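Local atomic coordinates of ADP-ribosylglycohydrolase (Thermus thermophilus, PDB entry 2YZW), a protein that belongs to the ADP-ribosylglycohydrolase family, an all-helical fold that here holds two gadolinium ions in a cluster of acidic side chains. Residues L31-F36 / V246-D251; T56-Q61 / P130-A135; P222-A227 / D253-V258. All blocks are in the same frame, centred on the assembly; numbering follows the deposited sequence.

Interaction 1 of 3, residues L31-F36 / V246-D251; sequences LPKGTF and VNLGGD. With GD3 (gadolinium ion), chain B.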
ATOM      1  N   LEU A  31      -1.183  -2.973  18.889  1.00 13.67           N
ATOM      2  CA  LEU A  31      -0.646  -3.919  19.866  1.00 13.71           C
ATOM      3  C   LEU A  31       0.862  -4.080  19.737  1.00 14.60           C
ATOM      4  O   LEU A  31       1.383  -4.262  18.639  1.00 13.02           O
ATOM      5  CB  LEU A  31      -1.301  -5.291  19.699  1.00 13.26           C
ATOM      6  CG  LEU A  31      -2.812  -5.380  19.899  1.00 14.82           C
ATOM      7  CD1 LEU A  31      -3.284  -6.800  19.615  1.00 13.66           C
ATOM      8  CD2 LEU A  31      -3.166  -4.973  21.316  1.00 15.84           C
ATOM      9  N   PRO A  32       1.586  -4.020  20.865  1.00 14.75           N
ATOM     10  CA  PRO A  32       3.043  -4.173  20.810  1.00 15.80           C
ATOM     11  C   PRO A  32       3.432  -5.563  20.331  1.00 15.86           C
ATOM     12  O   PRO A  32       2.773  -6.551  20.652  1.00 16.32           O
ATOM     13  CB  PRO A  32       3.472  -3.926  22.254  1.00 16.01           C
ATOM     14  CG  PRO A  32       2.433  -2.982  22.754  1.00 16.70           C
ATOM     15  CD  PRO A  32       1.161  -3.592  22.208  1.00 14.10           C
ATOM     16  N   LYS A  33       4.510  -5.631  19.561  1.00 16.15           N
ATOM     17  CA  LYS A  33       5.002  -6.895  19.040  1.00 16.74           C
ATOM     18  C   LYS A  33       5.238  -7.885  20.181  1.00 18.33           C
ATOM     19  O   LYS A  33       5.656  -7.498  21.271  1.00 19.45           O
ATOM     20  CB  LYS A  33       6.311  -6.650  18.281  1.00 17.17           C
ATOM     21  CG  LYS A  33       6.875  -7.866  17.580  1.00 17.00           C
ATOM     22  CD  LYS A  33       8.204  -7.536  16.917  1.00 20.03           C
ATOM     23  CE  LYS A  33       8.815  -8.762  16.263  1.00 21.68           C
ATOM     24  NZ  LYS A  33      10.158  -8.467  15.692  1.00 23.17           N
ATOM     25  N   GLY A  34       4.945  -9.158  19.928  1.00 20.08           N
ATOM     26  CA  GLY A  34       5.154 -10.195  20.926  1.00 20.54           C
ATOM     27  C   GLY A  34       4.280 -10.185  22.168  1.00 21.35           C
ATOM     28  O   GLY A  34       4.625 -10.819  23.167  1.00 21.56           O
ATOM     29  N   THR A  35       3.150  -9.489  22.121  1.00 20.50           N
ATOM     30  CA  THR A  35       2.263  -9.437  23.280  1.00 20.37           C
ATOM     31  C   THR A  35       0.892 -10.023  22.980  1.00 19.95           C
ATOM     32  O   THR A  35      -0.009  -9.967  23.817  1.00 20.69           O
ATOM     33  CB  THR A  35       2.064  -7.989  23.774  1.00 20.34           C
ATOM     34  OG1 THR A  35       1.398  -7.223  22.763  1.00 19.97           O
ATOM     35  CG2 THR A  35       3.404  -7.348  24.091  1.00 22.04           C
ATOM     36  N   PHE A  36       0.735 -10.595  21.791  1.00 18.37           N
ATOM     37  CA  PHE A  36      -0.547 -11.166  21.396  1.00 18.70           C
ATOM     38  C   PHE A  36      -0.387 -12.439  20.570  1.00 19.44           C
ATOM     39  O   PHE A  36       0.657 -12.665  19.960  1.00 18.35           O
ATOM     40  CB  PHE A  36      -1.343 -10.122  20.608  1.00 17.05           C
ATOM     41  CG  PHE A  36      -0.633  -9.617  19.383  1.00 15.93           C
ATOM     42  CD1 PHE A  36      -0.805 -10.245  18.153  1.00 13.68           C
ATOM     43  CD2 PHE A  36       0.220  -8.520  19.463  1.00 15.23           C
ATOM     44  CE1 PHE A  36      -0.135  -9.786  17.018  1.00 14.39           C
ATOM     45  CE2 PHE A  36       0.894  -8.054  18.338  1.00 14.84           C
ATOM     46  CZ  PHE A  36       0.716  -8.688  17.112  1.00 16.45           C
ATOM     47  N   VAL A 246       1.999  -8.575   9.685  1.00  9.56           N
ATOM     48  CA  VAL A 246       0.995  -8.154  10.653  1.00  9.81           C
ATOM     49  C   VAL A 246       1.342  -8.459  12.105  1.00  9.74           C
ATOM     50  O   VAL A 246       0.939  -7.722  13.000  1.00 10.00           O
ATOM     51  CB  VAL A 246      -0.393  -8.753  10.328  1.00  9.20           C
ATOM     52  CG1 VAL A 246      -0.837  -8.296   8.938  1.00  9.87           C
ATOM     53  CG2 VAL A 246      -0.353 -10.268  10.416  1.00 12.90           C
ATOM     54  N   ASN A 247       2.096  -9.526  12.349  1.00 10.41           N
ATOM     55  CA  ASN A 247       2.445  -9.860  13.722  1.00 10.69           C
ATOM     56  C   ASN A 247       3.518  -8.972  14.341  1.00 11.04           C
ATOM     57  O   ASN A 247       3.955  -9.200  15.471  1.00 12.59           O
ATOM     58  CB  ASN A 247       2.807 -11.337  13.828  1.00 11.97           C
ATOM     59  CG  ASN A 247       1.572 -12.214  13.910  1.00 12.10           C
ATOM     60  OD1 ASN A 247       0.905 -12.261  14.945  1.00 14.94           O
ATOM     61  ND2 ASN A 247       1.245 -12.885  12.817  1.00 10.73           N
ATOM     62  N   LEU A 248       3.941  -7.954  13.597  1.00 11.60           N
ATOM     63  CA  LEU A 248       4.907  -6.994  14.113  1.00 10.78           C
ATOM     64  C   LEU A 248       4.111  -6.029  14.989  1.00 10.99           C
ATOM     65  O   LEU A 248       4.679  -5.243  15.746  1.00 10.33           O
ATOM     66  CB  LEU A 248       5.554  -6.201  12.977  1.00  9.84           C
ATOM     67  CG  LEU A 248       6.586  -6.867  12.067  1.00  9.77           C
ATOM     68  CD1 LEU A 248       6.976  -5.872  10.977  1.00  9.12           C
ATOM     69  CD2 LEU A 248       7.811  -7.285  12.875  1.00  9.92           C
ATOM     70  N   GLY A 249       2.785  -6.092  14.872  1.00  9.83           N
ATOM     71  CA  GLY A 249       1.936  -5.206  15.651  1.00 10.49           C
ATOM     72  C   GLY A 249       2.092  -3.764  15.198  1.00 10.79           C
ATOM     73  O   GLY A 249       2.490  -3.509  14.064  1.00  9.45           O
ATOM     74  N   GLY A 250       1.788  -2.814  16.079  1.00 10.05           N
ATOM     75  CA  GLY A 250       1.901  -1.414  15.708  1.00 10.78           C
ATOM     76  C   GLY A 250       0.931  -1.048  14.599  1.00 10.93           C
ATOM     77  O   GLY A 250      -0.255  -1.377  14.671  1.00 11.50           O
ATOM     78  N   ASP A 251       1.430  -0.364  13.571  1.00  9.51           N
ATOM     79  CA  ASP A 251       0.599   0.036  12.438  1.00  9.23           C
ATOM     80  C   ASP A 251       0.476  -1.203  11.552  1.00  8.91           C
ATOM     81  O   ASP A 251       0.920  -1.216  10.403  1.00  8.23           O
ATOM     82  CB  ASP A 251       1.277   1.172  11.666  1.00  8.71           C
ATOM     83  CG  ASP A 251       0.314   1.925  10.771  1.00 11.36           C
ATOM     84  OD1 ASP A 251      -0.800   1.414  10.544  1.00 10.51           O
ATOM     85  OD2 ASP A 251       0.666   3.025  10.294  1.00 12.34           O
TER
HETATM   86 GD   GD3 B 501      -2.803   2.291  10.278  1.00 15.53          GD
HETATM   87  O   HOH W   1       3.997 -10.588  17.695  1.00 14.07           O
HETATM   88  O   HOH W   2       1.973 -12.387  17.511  1.00 18.23           O
HETATM   89  O   HOH W   3      -1.647   3.534  12.135  1.00 15.05           O
HETATM   90  O   HOH W   4      -5.247   2.165  10.871  1.00 11.06           O

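Interaction 2 of 3, residues T56-Q61 / P130-A135; sequences TDDTSQ and PLMRLA. With GD3 (gadolinium ion), chain C.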
ATOM      1  N   THR A  56     -10.022  -1.074   6.228  1.00 10.43           N
ATOM      2  CA  THR A  56     -10.190   0.272   6.762  1.00 10.12           C
ATOM      3  C   THR A  56      -9.933   1.384   5.747  1.00  9.51           C
ATOM      4  O   THR A  56     -10.132   1.192   4.549  1.00  9.09           O
ATOM      5  CB  THR A  56      -9.272   0.468   7.984  1.00 10.78           C
ATOM      6  OG1 THR A  56      -7.909   0.564   7.552  1.00 10.33           O
ATOM      7  CG2 THR A  56      -9.404  -0.726   8.928  1.00 12.59           C
ATOM      8  N   ASP A  57      -9.492   2.545   6.231  1.00  9.51           N
ATOM      9  CA  ASP A  57      -9.235   3.684   5.355  1.00  9.98           C
ATOM     10  C   ASP A  57      -8.166   3.402   4.309  1.00  8.79           C
ATOM     11  O   ASP A  57      -8.179   3.987   3.221  1.00  8.94           O
ATOM     12  CB  ASP A  57      -8.844   4.929   6.171  1.00 11.39           C
ATOM     13  CG  ASP A  57      -7.544   4.754   6.933  1.00 11.84           C
ATOM     14  OD1 ASP A  57      -6.736   5.707   6.975  1.00 13.33           O
ATOM     15  OD2 ASP A  57      -7.336   3.668   7.506  1.00 12.83           O
ATOM     16  N   ASP A  58      -7.239   2.507   4.633  1.00  7.67           N
ATOM     17  CA  ASP A  58      -6.170   2.166   3.705  1.00  8.74           C
ATOM     18  C   ASP A  58      -6.777   1.725   2.375  1.00  8.54           C
ATOM     19  O   ASP A  58      -6.466   2.277   1.321  1.00  8.31           O
ATOM     20  CB  ASP A  58      -5.313   1.032   4.275  1.00  8.66           C
ATOM     21  CG  ASP A  58      -4.762   1.348   5.652  1.00 12.98           C
ATOM     22  OD1 ASP A  58      -5.567   1.601   6.578  1.00 11.04           O
ATOM     23  OD2 ASP A  58      -3.521   1.335   5.812  1.00 11.77           O
ATOM     24  N   THR A  59      -7.645   0.722   2.440  1.00  6.61           N
ATOM     25  CA  THR A  59      -8.296   0.183   1.256  1.00  7.37           C
ATOM     26  C   THR A  59      -9.332   1.157   0.690  1.00  8.05           C
ATOM     27  O   THR A  59      -9.520   1.234  -0.525  1.00  8.83           O
ATOM     28  CB  THR A  59      -8.964  -1.174   1.582  1.00  5.69           C
ATOM     29  OG1 THR A  59      -7.971  -2.082   2.082  1.00  7.81           O
ATOM     30  CG2 THR A  59      -9.597  -1.776   0.335  1.00  7.35           C
ATOM     31  N   SER A  60     -10.002   1.907   1.562  1.00  8.78           N
ATOM     32  CA  SER A  60     -10.992   2.873   1.096  1.00  9.80           C
ATOM     33  C   SER A  60     -10.332   3.886   0.169  1.00  9.80           C
ATOM     34  O   SER A  60     -10.867   4.204  -0.893  1.00 10.20           O
ATOM     35  CB  SER A  60     -11.635   3.604   2.271  1.00 11.10           C
ATOM     36  OG  SER A  60     -12.391   2.712   3.066  1.00 15.29           O
ATOM     37  N   GLN A  61      -9.167   4.388   0.570  1.00 10.24           N
ATOM     38  CA  GLN A  61      -8.459   5.356  -0.252  1.00 10.19           C
ATOM     39  C   GLN A  61      -7.987   4.713  -1.550  1.00  9.81           C
ATOM     40  O   GLN A  61      -8.000   5.351  -2.607  1.00 10.41           O
ATOM     41  CB  GLN A  61      -7.281   5.962   0.520  1.00 10.94           C
ATOM     42  CG  GLN A  61      -7.708   7.097   1.450  1.00 13.08           C
ATOM     43  CD  GLN A  61      -6.539   7.785   2.127  1.00 15.41           C
ATOM     44  OE1 GLN A  61      -5.483   7.977   1.524  1.00 15.46           O
ATOM     45  NE2 GLN A  61      -6.729   8.176   3.384  1.00 18.36           N
ATOM     46  N   PRO A 130       0.454   7.660   1.760  1.00  8.45           N
ATOM     47  CA  PRO A 130       0.653   7.520   0.313  1.00  8.21           C
ATOM     48  C   PRO A 130       0.992   6.094  -0.116  1.00  8.16           C
ATOM     49  O   PRO A 130       0.690   5.691  -1.238  1.00  8.77           O
ATOM     50  CB  PRO A 130       1.802   8.484   0.022  1.00  7.18           C
ATOM     51  CG  PRO A 130       1.700   9.498   1.119  1.00 10.49           C
ATOM     52  CD  PRO A 130       1.393   8.644   2.323  1.00  7.80           C
ATOM     53  N   LEU A 131       1.632   5.340   0.774  1.00  5.93           N
ATOM     54  CA  LEU A 131       2.019   3.962   0.475  1.00  6.52           C
ATOM     55  C   LEU A 131       0.861   2.970   0.554  1.00  7.24           C
ATOM     56  O   LEU A 131       0.768   2.044  -0.251  1.00  8.15           O
ATOM     57  CB  LEU A 131       3.099   3.492   1.453  1.00  7.99           C
ATOM     58  CG  LEU A 131       4.357   4.341   1.632  1.00 10.65           C
ATOM     59  CD1 LEU A 131       5.289   3.629   2.612  1.00  9.47           C
ATOM     60  CD2 LEU A 131       5.046   4.545   0.297  1.00 10.38           C
ATOM     61  N   MET A 132      -0.018   3.173   1.529  1.00  7.88           N
ATOM     62  CA  MET A 132      -1.127   2.258   1.757  1.00  8.41           C
ATOM     63  C   MET A 132      -2.156   2.171   0.639  1.00  9.33           C
ATOM     64  O   MET A 132      -2.881   1.182   0.548  1.00  9.66           O
ATOM     65  CB  MET A 132      -1.845   2.632   3.060  1.00  9.13           C
ATOM     66  CG  MET A 132      -2.814   3.800   2.919  1.00  9.13           C
ATOM     67  SD  MET A 132      -3.488   4.341   4.496  1.00 10.47           S
ATOM     68  CE  MET A 132      -4.489   5.746   3.949  1.00 10.69           C
ATOM     69  N   ARG A 133      -2.200   3.189  -0.215  1.00  8.58           N
ATOM     70  CA  ARG A 133      -3.193   3.261  -1.292  1.00  9.13           C
ATOM     71  C   ARG A 133      -2.624   3.241  -2.706  1.00  9.74           C
ATOM     72  O   ARG A 133      -3.375   3.345  -3.675  1.00 10.87           O
ATOM     73  CB  ARG A 133      -3.985   4.565  -1.138  1.00  9.36           C
ATOM     74  CG  ARG A 133      -3.096   5.803  -1.343  1.00 10.21           C
ATOM     75  CD  ARG A 133      -3.811   7.130  -1.136  1.00 10.48           C
ATOM     76  NE  ARG A 133      -2.912   8.249  -1.422  1.00  8.82           N
ATOM     77  CZ  ARG A 133      -2.676   9.262  -0.591  1.00 10.46           C
ATOM     78  NH1 ARG A 133      -3.272   9.310   0.590  1.00  9.98           N
ATOM     79  NH2 ARG A 133      -1.828  10.226  -0.939  1.00  8.31           N
ATOM     80  N   LEU A 134      -1.312   3.086  -2.825  1.00  9.75           N
ATOM     81  CA  LEU A 134      -0.634   3.160  -4.118  1.00  8.91           C
ATOM     82  C   LEU A 134      -0.950   2.224  -5.283  1.00  9.53           C
ATOM     83  O   LEU A 134      -1.082   2.691  -6.412  1.00  9.48           O
ATOM     84  CB  LEU A 134       0.876   3.137  -3.886  1.00  8.98           C
ATOM     85  CG  LEU A 134       1.740   3.521  -5.090  1.00  9.12           C
ATOM     86  CD1 LEU A 134       1.437   4.957  -5.510  1.00  9.97           C
ATOM     87  CD2 LEU A 134       3.206   3.376  -4.720  1.00  8.89           C
ATOM     88  N   ALA A 135      -1.060   0.925  -5.017  1.00  9.27           N
ATOM     89  CA  ALA A 135      -1.299  -0.080  -6.059  1.00  8.91           C
ATOM     90  C   ALA A 135      -2.103   0.336  -7.296  1.00  9.19           C
ATOM     91  O   ALA A 135      -1.639   0.165  -8.423  1.00  9.06           O
ATOM     92  CB  ALA A 135      -1.916  -1.332  -5.439  1.00 10.60           C
TER
HETATM   93 GD   GD3 C 502      -6.233   2.156   8.738  1.00 12.72          GD
HETATM   94  O   HOH W   4      -5.247   2.165  10.871  1.00 11.06           O
HETATM   95  O   HOH W   5      -6.242   4.181  10.095  1.00 12.01           O

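Interaction 3 of 3, residues P222-A227 / D253-V258; sequences PGTLAA and DTVGAV. With GD3 (gadolinium ion), chain B; GD3 (gadolinium ion), chain C.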
ATOM      1  N   PRO A 222       9.318   5.637   5.709  1.00  8.05           N
ATOM      2  CA  PRO A 222      10.493   4.789   5.472  1.00  8.11           C
ATOM      3  C   PRO A 222      10.426   3.488   6.276  1.00  9.39           C
ATOM      4  O   PRO A 222      10.742   2.412   5.762  1.00  8.94           O
ATOM      5  CB  PRO A 222      11.653   5.680   5.904  1.00 10.08           C
ATOM      6  CG  PRO A 222      11.152   7.059   5.569  1.00  8.59           C
ATOM      7  CD  PRO A 222       9.721   7.008   6.066  1.00  7.79           C
ATOM      8  N   GLY A 223      10.009   3.599   7.535  1.00  8.35           N
ATOM      9  CA  GLY A 223       9.909   2.428   8.391  1.00  8.88           C
ATOM     10  C   GLY A 223       8.856   1.444   7.923  1.00  8.71           C
ATOM     11  O   GLY A 223       9.034   0.229   8.026  1.00  8.27           O
ATOM     12  N   THR A 224       7.744   1.961   7.411  1.00  6.96           N
ATOM     13  CA  THR A 224       6.677   1.098   6.921  1.00  7.80           C
ATOM     14  C   THR A 224       7.183   0.302   5.731  1.00  6.97           C
ATOM     15  O   THR A 224       6.952  -0.901   5.634  1.00  5.52           O
ATOM     16  CB  THR A 224       5.462   1.919   6.475  1.00  7.70           C
ATOM     17  OG1 THR A 224       5.010   2.725   7.571  1.00  8.87           O
ATOM     18  CG2 THR A 224       4.345   1.003   6.006  1.00  7.16           C
ATOM     19  N   LEU A 225       7.877   0.986   4.825  1.00  6.78           N
ATOM     20  CA  LEU A 225       8.419   0.333   3.640  1.00  6.53           C
ATOM     21  C   LEU A 225       9.440  -0.719   4.070  1.00  6.85           C
ATOM     22  O   LEU A 225       9.467  -1.832   3.537  1.00  6.87           O
ATOM     23  CB  LEU A 225       9.074   1.374   2.725  1.00  6.72           C
ATOM     24  CG  LEU A 225       9.699   0.872   1.420  1.00  9.05           C
ATOM     25  CD1 LEU A 225       8.626   0.250   0.533  1.00 10.26           C
ATOM     26  CD2 LEU A 225      10.362   2.037   0.696  1.00 11.57           C
ATOM     27  N   ALA A 226      10.264  -0.372   5.053  1.00  6.20           N
ATOM     28  CA  ALA A 226      11.278  -1.299   5.547  1.00  7.25           C
ATOM     29  C   ALA A 226      10.642  -2.558   6.141  1.00  7.19           C
ATOM     30  O   ALA A 226      11.158  -3.661   5.966  1.00  7.52           O
ATOM     31  CB  ALA A 226      12.148  -0.614   6.595  1.00  8.14           C
ATOM     32  N   ALA A 227       9.532  -2.389   6.856  1.00  6.39           N
ATOM     33  CA  ALA A 227       8.845  -3.522   7.471  1.00  7.43           C
ATOM     34  C   ALA A 227       8.241  -4.438   6.411  1.00  7.12           C
ATOM     35  O   ALA A 227       8.265  -5.658   6.554  1.00  6.75           O
ATOM     36  CB  ALA A 227       7.748  -3.030   8.422  1.00  7.55           C
ATOM     37  N   ASP A 253      -2.219  -2.761  10.121  1.00  6.78           N
ATOM     38  CA  ASP A 253      -3.058  -2.778   8.933  1.00  7.18           C
ATOM     39  C   ASP A 253      -2.341  -2.148   7.746  1.00  5.65           C
ATOM     40  O   ASP A 253      -2.457  -2.629   6.625  1.00  5.50           O
ATOM     41  CB  ASP A 253      -4.410  -2.080   9.181  1.00  9.76           C
ATOM     42  CG  ASP A 253      -4.289  -0.582   9.458  1.00  9.50           C
ATOM     43  OD1 ASP A 253      -5.273   0.126   9.159  1.00  9.43           O
ATOM     44  OD2 ASP A 253      -3.265  -0.099   9.983  1.00  8.32           O
ATOM     45  N   THR A 254      -1.579  -1.090   8.000  1.00  7.57           N
ATOM     46  CA  THR A 254      -0.876  -0.409   6.919  1.00  8.09           C
ATOM     47  C   THR A 254       0.387  -1.158   6.477  1.00  8.88           C
ATOM     48  O   THR A 254       0.696  -1.217   5.285  1.00  8.70           O
ATOM     49  CB  THR A 254      -0.549   1.034   7.328  1.00  8.23           C
ATOM     50  OG1 THR A 254      -1.746   1.656   7.821  1.00  9.28           O
ATOM     51  CG2 THR A 254      -0.045   1.831   6.129  1.00  9.37           C
ATOM     52  N   VAL A 255       1.117  -1.735   7.424  1.00  6.50           N
ATOM     53  CA  VAL A 255       2.297  -2.509   7.057  1.00  6.57           C
ATOM     54  C   VAL A 255       1.774  -3.710   6.263  1.00  5.65           C
ATOM     55  O   VAL A 255       2.353  -4.117   5.256  1.00  6.72           O
ATOM     56  CB  VAL A 255       3.067  -2.993   8.306  1.00  6.09           C
ATOM     57  CG1 VAL A 255       4.072  -4.079   7.930  1.00  8.96           C
ATOM     58  CG2 VAL A 255       3.795  -1.816   8.938  1.00  6.49           C
ATOM     59  N   GLY A 256       0.658  -4.266   6.717  1.00  4.85           N
ATOM     60  CA  GLY A 256       0.078  -5.396   6.018  1.00  6.90           C
ATOM     61  C   GLY A 256      -0.370  -5.023   4.612  1.00  6.35           C
ATOM     62  O   GLY A 256      -0.196  -5.801   3.676  1.00  6.51           O
ATOM     63  N   ALA A 257      -0.936  -3.827   4.460  1.00  5.50           N
ATOM     64  CA  ALA A 257      -1.414  -3.361   3.162  1.00  5.99           C
ATOM     65  C   ALA A 257      -0.260  -3.129   2.194  1.00  6.16           C
ATOM     66  O   ALA A 257      -0.367  -3.437   1.008  1.00  7.28           O
ATOM     67  CB  ALA A 257      -2.217  -2.070   3.327  1.00  7.38           C
ATOM     68  N   VAL A 258       0.846  -2.584   2.693  1.00  5.64           N
ATOM     69  CA  VAL A 258       1.991  -2.329   1.821  1.00  6.36           C
ATOM     70  C   VAL A 258       2.611  -3.658   1.416  1.00  5.48           C
ATOM     71  O   VAL A 258       2.940  -3.865   0.244  1.00  5.11           O
ATOM     72  CB  VAL A 258       3.037  -1.429   2.509  1.00  6.34           C
ATOM     73  CG1 VAL A 258       4.273  -1.281   1.620  1.00  7.32           C
ATOM     74  CG2 VAL A 258       2.431  -0.055   2.761  1.00  6.05           C
TER
HETATM   75 GD   GD3 B 501      -2.803   2.291  10.278  1.00 15.53          GD
HETATM   76 GD   GD3 C 502      -6.233   2.156   8.738  1.00 12.72          GD
HETATM   77  O   HOH W   3      -1.647   3.534  12.135  1.00 15.05           O
HETATM   78  O   HOH W   4      -5.247   2.165  10.871  1.00 11.06           O
HETATM   79  O   HOH W   5      -6.242   4.181  10.095  1.00 12.01           O

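Interaction 1 of 3, residues L31-F36 / V246-D251
Gly250 N donates to Leu31 O at 3.0 Å, from 37° above the carbonyl plane, and this backbone bond joins two loops of the all-helical ADP-ribosylglycohydrolase fold, a type II turn (Pro32 to Thr35) and a type I turn (Val246 to Gly249). Gly249, at positive phi, sets its CA 3.2 Å from Leu31 O in a C-H···O contact, so the carbonyl oxygen lies directly against the backbone.

Lys33 runs fully extended alongside Leu248, the two side chains pointing the same way; its CE lies 3.8 Å from Leu248 CD2, and its NZ continues to Pro214 O. The Phe36 ring, brought round by chi1 58°, sets CE1 3.4 Å from Asn247 OD1 in an oblique approach, with ring and amide planes 16° apart. That OD1 also accepts from Val39 N, while ND2 is held by Arg243 O. Two waters complete the join, one linking Gly34 N to Asn247 O, the other Phe36 O to Asn247 OD1. Beyond these turns, Asp251, the N-cap of helix 252-267, binds one gadolinium ion through OD1 at 2.2 Å.

Interaction 2 of 3, residues T56-Q61 / P130-A135
Met132, Gln61 and Asp58 carry this buried contact between the first turn of helix 57-72 and the short helix 129-132 with the residues after it. Met132 contributes most. Its chain is extended beyond CG (chi2 -173°, chi3 177°), which lays the thioether across Asp58 at about a right angle and carries the methyl on to the amide of Gln61. Sulfur SD comes to 3.3 Å from Asp58 OD2, while CE stands 3.4 Å from Gln61 NE2 and also touches Asp57.

Gln61 answers with its other amide atom. OE1 accepts from Arg133 NH1 at 2.7 Å, a bond that lies close to the guanidinium plane although the amide itself is turned 33° from it. Arg133 is pinned further by NH2, which reaches Ala154 O and Thr158 OG1, and Pro130 CA covers one face of the guanidinium.

The carboxylate of Asp58 divides its work: OD1 binds a gadolinium ion at 2.3 Å, and OD2 is hydrogen-bonded with Thr254 OG1. The N-cap Thr56 and Asp57 bind the same ion, through OG1 at 2.6 Å and OD2 at 2.2 Å; three consecutive residues at the helix N-terminus thus share it, with Asp253 OD1 as a further ligand. Around this pair, helix 5-26 meets Thr59, Trp86 of helix 76-88 touches Gln61, and Thr168 of helix 162-179 packs on Leu131.

Interaction 3 of 3, residues P222-A227 / D253-V258
Thr224 OG1 is gripped by several groups: Pro218 O is its strongest partner, Tyr220 O at most shares the hydroxyl proton, and Asn128 ND2 donates to the oxygen, while the methyl, the other branch at CB, enters the contact. This is a helix-helix crossing in the all-helical core of the ADP-ribosylglycohydrolase fold: the short axes of 222-227 and 253-258 come within 8.9 Å and cross at -58°. No hydrogen bond spans the interface, which is held by small branched side chains and an alanine.

With the hydroxyl held beside the backbone N (OG1 at chi1 -57°), Thr224 CG2 is left opposite the backbone N and sits between two valines one helical turn apart. It meets Val258 CG2 at 3.9 Å, the side chains crossing at about a right angle, and Val255 CG2 at 4.1 Å, where the crossing is slanted. Val255 in turn spreads both methyls over helix 221-234: CG2 serves Thr224, and CG1 reaches Ala227 CB at 3.9 Å. Ala227, one turn beyond Thr224, thus takes the second branch of the same valine. Farther out, Leu171 of helix 162-179 packs on Val258, and Pro214 on Ala227.

On the metal side of helix 252-267, Thr254 OG1 lies 2.7 Å from the chain B gadolinium ion. Preceding it, Asp253 bridges the two gadolinium ions, binding the chain B ion through OD2 at 2.5 Å and the chain C ion through OD1 at 2.3 Å.

Interactions 1 and 3 share helix 252-267: interaction 1 includes the loop leading into it, and interaction 3 packs it against helix 221-234. Interaction 2 holds ligands of the other gadolinium ion and touches the helix at Thr254, where Met132 packs. Centres of interactions 2 and 3 lie about 11 Å apart, those of 1 and 3 about 13 Å, and those of 1 and 2 about 20 Å. Along the chain, interaction 2 falls within the span bridged by interaction 1 and closes before interaction 3 opens, whereas the segments of 1 and 3 alternate. Leu248 touches Ala227. Ligands from 56-58, 251 and 253, with Asp253 and one water binding both ions, make a single site.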